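Local coordinates for fiber protein 2 (Human adenovirus type 41, PDB 2BZV) that forms the receptor-binding head of the trimeric short fiber, a spike that probably attaches the virion to the host receptor CXCAR, at residues Asp67-Asn78 / Gly145-Pro156. Sequence-based numbering, arbitrary orientation.
Sequences DNALSLKLPFDN and GYAFTFKWSAEP
Phe-76 and Phe-148 meet rim to rim on the inner face of an antiparallel strand pair, CE2 of Phe-76 lying 3.7 Å from CD2 of Phe-148 with the ring planes at 87°. Further along this tightly packed face, CD1 of Leu-74 lies 4.0 Å from CE2 of Phe-150, at the edge of that ring. Trp-152 has CG anti to its carbonyl carbon (chi1 -61°), which leans the six-membered ring of the indole toward the neighbouring strand: its CZ3 meets CB of Leu-72 at 3.8 Å, in the ring plane, and CD2 of Leu-70 touches CE3 and CZ3 of the same ring. Backbone hydrogen bonds run in pairs from Leu-70/Trp-152 to Phe-76/Tyr-146, Trp-152 N to Leu-70 O being 2.9 Å and nearly straight at 172°.

The other face is looser and more polar. Here the extended Lys-73 chain passes Thr-149, CG to OG1 3.7 Å, and carries NZ on to the carbonyl of Glu-141. At the Asn-78 end water takes over: one molecule accepts from Gly-145 N and, in one of the two conformers of Asn-78, from its ND2, while another, 2.7 Å from Asn-78 O, also donates to Tyr-146 OH, which Glu-172 holds as well.

Strand 135-139 flanks 146-153 on the side away from 69-76, and the aromatic face packs against strands 36-45 and 48-57 of the second sheet, closing the beta-sandwich of the fiber knob.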
ATOM      1  N   ASP A  67      -1.898  20.360 -23.741  1.00 16.55           N
ATOM      2  CA  ASP A  67      -2.375  20.669 -22.378  1.00 15.68           C
ATOM      3  C   ASP A  67      -1.404  20.185 -21.302  1.00 15.53           C
ATOM      4  O   ASP A  67      -0.522  19.359 -21.572  1.00 16.96           O
ATOM      5  CB  ASP A  67      -3.741  20.003 -22.151  1.00 16.10           C
ATOM      6  CG  ASP A  67      -4.860  20.576 -23.007  1.00 18.29           C
ATOM      7  OD1 ASP A  67      -4.818  21.751 -23.417  1.00 22.89           O
ATOM      8  OD2 ASP A  67      -5.840  19.835 -23.243  1.00 22.81           O
ATOM      9  N   ASN A  68      -1.577  20.691 -20.080  1.00 15.49           N
ATOM     10  CA  ASN A  68      -0.661  20.294 -18.997  1.00 15.99           C
ATOM     11  C   ASN A  68      -1.339  19.427 -17.936  1.00 15.27           C
ATOM     12  O   ASN A  68      -0.809  19.267 -16.839  1.00 15.22           O
ATOM     13  CB  ASN A  68      -0.003  21.512 -18.359  1.00 16.81           C
ATOM     14  CG  ASN A  68      -1.000  22.350 -17.602  1.00 17.95           C
ATOM     15  OD1 ASN A  68      -2.200  22.121 -17.694  1.00 20.41           O
ATOM     16  ND2 ASN A  68      -0.518  23.342 -16.859  1.00 21.88           N
ATOM     17  N   ALA A  69      -2.505  18.876 -18.261  1.00 14.78           N
ATOM     18  CA  ALA A  69      -3.172  17.927 -17.379  1.00 14.65           C
ATOM     19  C   ALA A  69      -4.157  17.124 -18.198  1.00 13.74           C
ATOM     20  O   ALA A  69      -4.686  17.607 -19.213  1.00 14.92           O
ATOM     21  CB  ALA A  69      -3.889  18.647 -16.255  1.00 15.79           C
ATOM     22  N   LEU A  70      -4.423  15.912 -17.728  1.00 12.26           N
ATOM     23  CA  LEU A  70      -5.300  14.975 -18.410  1.00 11.83           C
ATOM     24  C   LEU A  70      -6.062  14.188 -17.364  1.00 10.61           C
ATOM     25  O   LEU A  70      -5.478  13.806 -16.346  1.00 11.06           O
ATOM     26  CB  LEU A  70      -4.417  14.047 -19.218  1.00 13.18           C
ATOM     27  CG  LEU A  70      -4.980  13.004 -20.145  1.00 16.67           C
ATOM     28  CD1 LEU A  70      -3.980  12.757 -21.276  1.00 18.07           C
ATOM     29  CD2 LEU A  70      -5.236  11.687 -19.427  1.00 19.22           C
ATOM     30  N   SER A  71      -7.341  13.940 -17.616  1.00 10.44           N
ATOM     31  CA  SER A  71      -8.155  13.152 -16.702  0.50 11.64           C
ATOM     32  C   SER A  71      -8.723  11.922 -17.392  1.00 11.66           C
ATOM     33  O   SER A  71      -8.870  11.870 -18.626  1.00 13.96           O
ATOM     34  CB  SER A  71      -9.329  13.967 -16.168  0.50 12.77           C
ATOM     35  OG  SER A  71     -10.229  14.200 -17.240  0.50 15.60           O
ATOM     36  N   LEU A  72      -9.041  10.919 -16.598  1.00 11.15           N
ATOM     37  CA  LEU A  72      -9.682   9.701 -17.074  1.00 11.88           C
ATOM     38  C   LEU A  72     -10.753   9.328 -16.073  1.00 10.38           C
ATOM     39  O   LEU A  72     -10.446   9.132 -14.899  1.00 10.39           O
ATOM     40  CB  LEU A  72      -8.667   8.552 -17.173  1.00 13.25           C
ATOM     41  CG  LEU A  72      -9.254   7.150 -17.415  1.00 15.81           C
ATOM     42  CD1 LEU A  72      -9.853   7.087 -18.808  1.00 17.79           C
ATOM     43  CD2 LEU A  72      -8.190   6.063 -17.207  1.00 17.80           C
ATOM     44  N   LYS A  73     -11.989   9.195 -16.536  1.00 10.59           N
ATOM     45  CA  LYS A  73     -13.100   8.798 -15.680  1.00 10.45           C
ATOM     46  C   LYS A  73     -13.578   7.402 -16.045  1.00  9.90           C
ATOM     47  O   LYS A  73     -13.869   7.123 -17.216  1.00 12.14           O
ATOM     48  CB  LYS A  73     -14.249   9.799 -15.799  1.00 11.83           C
ATOM     49  CG  LYS A  73     -15.353   9.522 -14.810  1.00 13.44           C
ATOM     50  CD  LYS A  73     -16.319  10.684 -14.810  1.00 15.87           C
ATOM     51  CE  LYS A  73     -17.376  10.427 -13.760  1.00 17.12           C
ATOM     52  NZ  LYS A  73     -18.391  11.531 -13.770  1.00 21.41           N
ATOM     53  N   LEU A  74     -13.683   6.543 -15.040  1.00  8.93           N
ATOM     54  CA  LEU A  74     -14.243   5.201 -15.206  1.00  8.78           C
ATOM     55  C   LEU A  74     -15.552   5.157 -14.419  1.00  8.27           C
ATOM     56  O   LEU A  74     -15.539   5.153 -13.183  1.00  8.23           O
ATOM     57  CB  LEU A  74     -13.291   4.119 -14.698  1.00  9.12           C
ATOM     58  CG  LEU A  74     -11.905   4.103 -15.363  1.00 10.54           C
ATOM     59  CD1 LEU A  74     -11.093   2.964 -14.793  1.00 11.84           C
ATOM     60  CD2 LEU A  74     -11.990   3.972 -16.878  1.00 11.73           C
ATOM     61  N   PRO A  75     -16.687   5.175 -15.124  1.00  8.41           N
ATOM     62  CA  PRO A  75     -17.995   5.141 -14.478  1.00  8.82           C
ATOM     63  C   PRO A  75     -18.552   3.729 -14.382  1.00  8.50           C
ATOM     64  O   PRO A  75     -18.326   2.914 -15.288  1.00  9.18           O
ATOM     65  CB  PRO A  75     -18.855   5.972 -15.445  1.00  9.34           C
ATOM     66  CG  PRO A  75     -18.290   5.632 -16.806  1.00 10.16           C
ATOM     67  CD  PRO A  75     -16.821   5.316 -16.589  1.00  9.35           C
ATOM     68  N   PHE A  76     -19.296   3.458 -13.313  1.00  8.58           N
ATOM     69  CA  PHE A  76     -19.901   2.142 -13.088  1.00  8.73           C
ATOM     70  C   PHE A  76     -21.365   2.314 -12.712  1.00  8.82           C
ATOM     71  O   PHE A  76     -21.748   3.322 -12.116  1.00  9.39           O
ATOM     72  CB  PHE A  76     -19.195   1.390 -11.948  1.00  8.88           C
ATOM     73  CG  PHE A  76     -17.720   1.172 -12.198  1.00  8.62           C
ATOM     74  CD1 PHE A  76     -17.252  -0.023 -12.732  1.00  9.43           C
ATOM     75  CD2 PHE A  76     -16.807   2.164 -11.902  1.00 10.71           C
ATOM     76  CE1 PHE A  76     -15.891  -0.194 -12.972  1.00 10.17           C
ATOM     77  CE2 PHE A  76     -15.456   1.996 -12.131  1.00 12.20           C
ATOM     78  CZ  PHE A  76     -15.002   0.816 -12.669  1.00 11.37           C
ATOM     79  N   ASP A  77     -22.168   1.305 -13.037  1.00  9.72           N
ATOM     80  CA  ASP A  77     -23.553   1.296 -12.571  1.00 10.20           C
ATOM     81  C   ASP A  77     -23.621   0.855 -11.106  1.00 10.30           C
ATOM     82  O   ASP A  77     -22.594   0.538 -10.481  1.00 10.29           O
ATOM     83  CB  ASP A  77     -24.460   0.483 -13.515  1.00 10.57           C
ATOM     84  CG  ASP A  77     -24.216  -1.022 -13.486  1.00 11.08           C
ATOM     85  OD1 ASP A  77     -23.543  -1.534 -12.567  1.00 11.17           O
ATOM     86  OD2 ASP A  77     -24.737  -1.697 -14.404  1.00 13.84           O
ATOM     87  N   ASN A  78     -24.819   0.849 -10.541  1.00 11.39           N
ATOM     88  CA  ASN A  78     -25.011   0.542  -9.127  0.50 12.61           C
ATOM     89  C   ASN A  78     -24.724  -0.917  -8.776  1.00 11.96           C
ATOM     90  O   ASN A  78     -24.715  -1.267  -7.597  1.00 12.75           O
ATOM     91  CB  ASN A  78     -26.442   0.923  -8.698  0.50 14.40           C
ATOM     92  CG  ASN A  78     -26.566   2.413  -8.362  0.50 18.25           C
ATOM     93  OD1 ASN A  78     -25.808   2.942  -7.537  0.60 21.89           O
ATOM     94  ND2 ASN A  78     -27.554   3.073  -8.985  0.60 24.97           N
ATOM     95  N   GLY A 145     -24.570   5.371  -9.253  1.00 10.16           N
ATOM     96  CA  GLY A 145     -23.529   4.345  -9.337  1.00  9.80           C
ATOM     97  C   GLY A 145     -22.232   4.806  -8.696  1.00  8.98           C
ATOM     98  O   GLY A 145     -22.240   5.428  -7.626  1.00  9.50           O
ATOM     99  N   TYR A 146     -21.113   4.486  -9.354  1.00  8.61           N
ATOM    100  CA  TYR A 146     -19.793   4.683  -8.768  1.00  8.44           C
ATOM    101  C   TYR A 146     -18.843   5.191  -9.825  1.00  8.15           C
ATOM    102  O   TYR A 146     -19.115   5.068 -11.032  1.00  8.38           O
ATOM    103  CB  TYR A 146     -19.257   3.330  -8.256  1.00  8.90           C
ATOM    104  CG  TYR A 146     -20.178   2.710  -7.220  1.00  8.88           C
ATOM    105  CD1 TYR A 146     -20.071   3.041  -5.874  1.00  9.10           C
ATOM    106  CD2 TYR A 146     -21.183   1.811  -7.591  1.00  9.38           C
ATOM    107  CE1 TYR A 146     -20.921   2.487  -4.927  1.00  9.83           C
ATOM    108  CE2 TYR A 146     -22.050   1.264  -6.647  1.00  9.89           C
ATOM    109  CZ  TYR A 146     -21.916   1.613  -5.320  1.00 10.27           C
ATOM    110  OH  TYR A 146     -22.763   1.080  -4.376  1.00 12.35           O
ATOM    111  N   ALA A 147     -17.707   5.738  -9.404  1.00  8.10           N
ATOM    112  CA  ALA A 147     -16.724   6.152 -10.382  1.00  8.21           C
ATOM    113  C   ALA A 147     -15.347   6.298  -9.772  1.00  7.87           C
ATOM    114  O   ALA A 147     -15.190   6.522  -8.562  1.00  8.55           O
ATOM    115  CB  ALA A 147     -17.123   7.496 -11.025  1.00  9.13           C
ATOM    116  N   PHE A 148     -14.352   6.195 -10.641  1.00  7.73           N
ATOM    117  CA  PHE A 148     -13.009   6.706 -10.369  1.00  7.92           C
ATOM    118  C   PHE A 148     -12.743   7.837 -11.346  1.00  7.92           C
ATOM    119  O   PHE A 148     -13.009   7.687 -12.543  1.00  8.95           O
ATOM    120  CB  PHE A 148     -11.922   5.672 -10.652  1.00  8.96           C
ATOM    121  CG  PHE A 148     -12.020   4.394  -9.885  1.00  9.87           C
ATOM    122  CD1 PHE A 148     -11.642   4.346  -8.557  1.00 11.19           C
ATOM    123  CD2 PHE A 148     -12.414   3.236 -10.500  1.00 14.11           C
ATOM    124  CE1 PHE A 148     -11.709   3.171  -7.838  1.00 12.00           C
ATOM    125  CE2 PHE A 148     -12.478   2.053  -9.784  1.00 14.81           C
ATOM    126  CZ  PHE A 148     -12.141   2.027  -8.454  1.00 13.65           C
ATOM    127  N   THR A 149     -12.173   8.940 -10.847  1.00  8.27           N
ATOM    128  CA  THR A 149     -11.704  10.003 -11.726  1.00  9.24           C
ATOM    129  C   THR A 149     -10.233  10.208 -11.416  1.00  8.95           C
ATOM    130  O   THR A 149      -9.879  10.636 -10.323  1.00 10.05           O
ATOM    131  CB  THR A 149     -12.482  11.313 -11.554  1.00 10.34           C
ATOM    132  OG1 THR A 149     -13.881  11.038 -11.757  1.00 11.08           O
ATOM    133  CG2 THR A 149     -11.979  12.349 -12.549  1.00 13.04           C
ATOM    134  N   PHE A 150      -9.405   9.872 -12.398  1.00  8.88           N
ATOM    135  CA  PHE A 150      -7.958  10.003 -12.274  1.00  9.34           C
ATOM    136  C   PHE A 150      -7.521  11.285 -12.958  1.00  9.80           C
ATOM    137  O   PHE A 150      -8.064  11.643 -14.000  1.00 11.40           O
ATOM    138  CB  PHE A 150      -7.283   8.823 -12.969  1.00 10.01           C
ATOM    139  CG  PHE A 150      -7.662   7.494 -12.383  1.00  9.51           C
ATOM    140  CD1 PHE A 150      -7.172   7.095 -11.143  1.00 10.08           C
ATOM    141  CD2 PHE A 150      -8.514   6.635 -13.075  1.00  9.73           C
ATOM    142  CE1 PHE A 150      -7.525   5.863 -10.593  1.00 10.72           C
ATOM    143  CE2 PHE A 150      -8.867   5.417 -12.536  1.00  9.94           C
ATOM    144  CZ  PHE A 150      -8.371   5.028 -11.292  1.00  9.87           C
ATOM    145  N   LYS A 151      -6.525  11.955 -12.397  1.00  9.97           N
ATOM    146  CA  LYS A 151      -5.964  13.138 -13.036  1.00 11.59           C
ATOM    147  C   LYS A 151      -4.446  13.103 -12.904  1.00 10.80           C
ATOM    148  O   LYS A 151      -3.919  12.843 -11.815  1.00 12.04           O
ATOM    149  CB  LYS A 151      -6.506  14.427 -12.405  1.00 12.68           C
ATOM    150  CG  LYS A 151      -5.964  15.704 -13.081  1.00 15.63           C
ATOM    151  CD  LYS A 151      -6.411  16.946 -12.322  1.00 18.26           C
ATOM    152  CE  LYS A 151      -5.668  18.199 -12.764  1.00 22.01           C
ATOM    153  NZ  LYS A 151      -6.105  19.393 -11.977  1.00 24.58           N
ATOM    154  N   TRP A 152      -3.780  13.387 -14.021  1.00 10.70           N
ATOM    155  CA  TRP A 152      -2.324  13.506 -14.046  1.00 11.75           C
ATOM    156  C   TRP A 152      -1.927  14.861 -14.596  1.00 12.24           C
ATOM    157  O   TRP A 152      -2.570  15.381 -15.515  1.00 13.33           O
ATOM    158  CB  TRP A 152      -1.717  12.475 -14.982  1.00 11.97           C
ATOM    159  CG  TRP A 152      -1.962  11.043 -14.646  1.00 11.60           C
ATOM    160  CD1 TRP A 152      -1.132  10.229 -13.935  1.00 11.73           C
ATOM    161  CD2 TRP A 152      -3.068  10.235 -15.049  1.00 10.50           C
ATOM    162  NE1 TRP A 152      -1.656   8.968 -13.845  1.00 11.55           N
ATOM    163  CE2 TRP A 152      -2.850   8.942 -14.525  1.00 10.80           C
ATOM    164  CE3 TRP A 152      -4.225  10.475 -15.789  1.00 11.07           C
ATOM    165  CZ2 TRP A 152      -3.753   7.892 -14.727  1.00 12.04           C
ATOM    166  CZ3 TRP A 152      -5.117   9.434 -15.990  1.00 12.20           C
ATOM    167  CH2 TRP A 152      -4.874   8.150 -15.456  1.00 12.59           C
ATOM    168  N   SER A 153      -0.824  15.404 -14.086  1.00 13.30           N
ATOM    169  CA  SER A 153      -0.202  16.506 -14.812  1.00 14.92           C
ATOM    170  C   SER A 153       0.506  15.969 -16.054  1.00 14.85           C
ATOM    171  O   SER A 153       0.757  14.760 -16.187  1.00 15.32           O
ATOM    172  CB  SER A 153       0.772  17.283 -13.930  1.00 16.20           C
ATOM    173  OG  SER A 153       1.763  16.423 -13.412  1.00 19.13           O
ATOM    174  N   ALA A 154       0.808  16.880 -16.976  1.00 15.40           N
ATOM    175  CA  ALA A 154       1.489  16.546 -18.221  1.00 16.12           C
ATOM    176  C   ALA A 154       2.427  17.679 -18.585  1.00 17.09           C
ATOM    177  O   ALA A 154       2.195  18.826 -18.203  1.00 18.14           O
ATOM    178  CB  ALA A 154       0.504  16.308 -19.348  1.00 16.53           C
ATOM    179  N   GLU A 155       3.489  17.357 -19.318  1.00 18.80           N
ATOM    180  CA  GLU A 155       4.470  18.352 -19.715  1.00 21.16           C
ATOM    181  C   GLU A 155       4.236  18.715 -21.178  1.00 20.43           C
ATOM    182  O   GLU A 155       4.433  17.883 -22.057  1.00 19.74           O
ATOM    183  CB  GLU A 155       5.876  17.796 -19.509  1.00 23.55           C
ATOM    184  CG  GLU A 155       6.940  18.829 -19.735  1.00 29.45           C
ATOM    185  CD  GLU A 155       8.346  18.329 -19.464  1.00 33.75           C
ATOM    186  OE1 GLU A 155       9.279  19.091 -19.779  1.00 36.56           O
ATOM    187  OE2 GLU A 155       8.502  17.199 -18.945  1.00 35.90           O
ATOM    188  N   PRO A 156       3.786  19.951 -21.463  1.00 20.90           N
ATOM    189  CA  PRO A 156       3.622  20.303 -22.867  1.00 21.29           C
ATOM    190  C   PRO A 156       4.883  20.094 -23.697  1.00 21.81           C
ATOM    191  O   PRO A 156       6.004  20.345 -23.250  1.00 22.15           O
ATOM    192  CB  PRO A 156       3.248  21.787 -22.828  1.00 22.04           C
ATOM    193  CG  PRO A 156       2.564  21.928 -21.515  1.00 22.36           C
ATOM    194  CD  PRO A 156       3.361  21.048 -20.578  1.00 21.35           C
TER
HETATM  195  O   HOH W   1     -27.010   5.339  -7.624  1.00 21.82           O
HETATM  196  O   HOH W   2     -25.143  -0.118  -5.217  1.00 24.79           O
HETATM  197  O   HOH W   3     -24.931   2.941  -4.611  1.00 34.74           O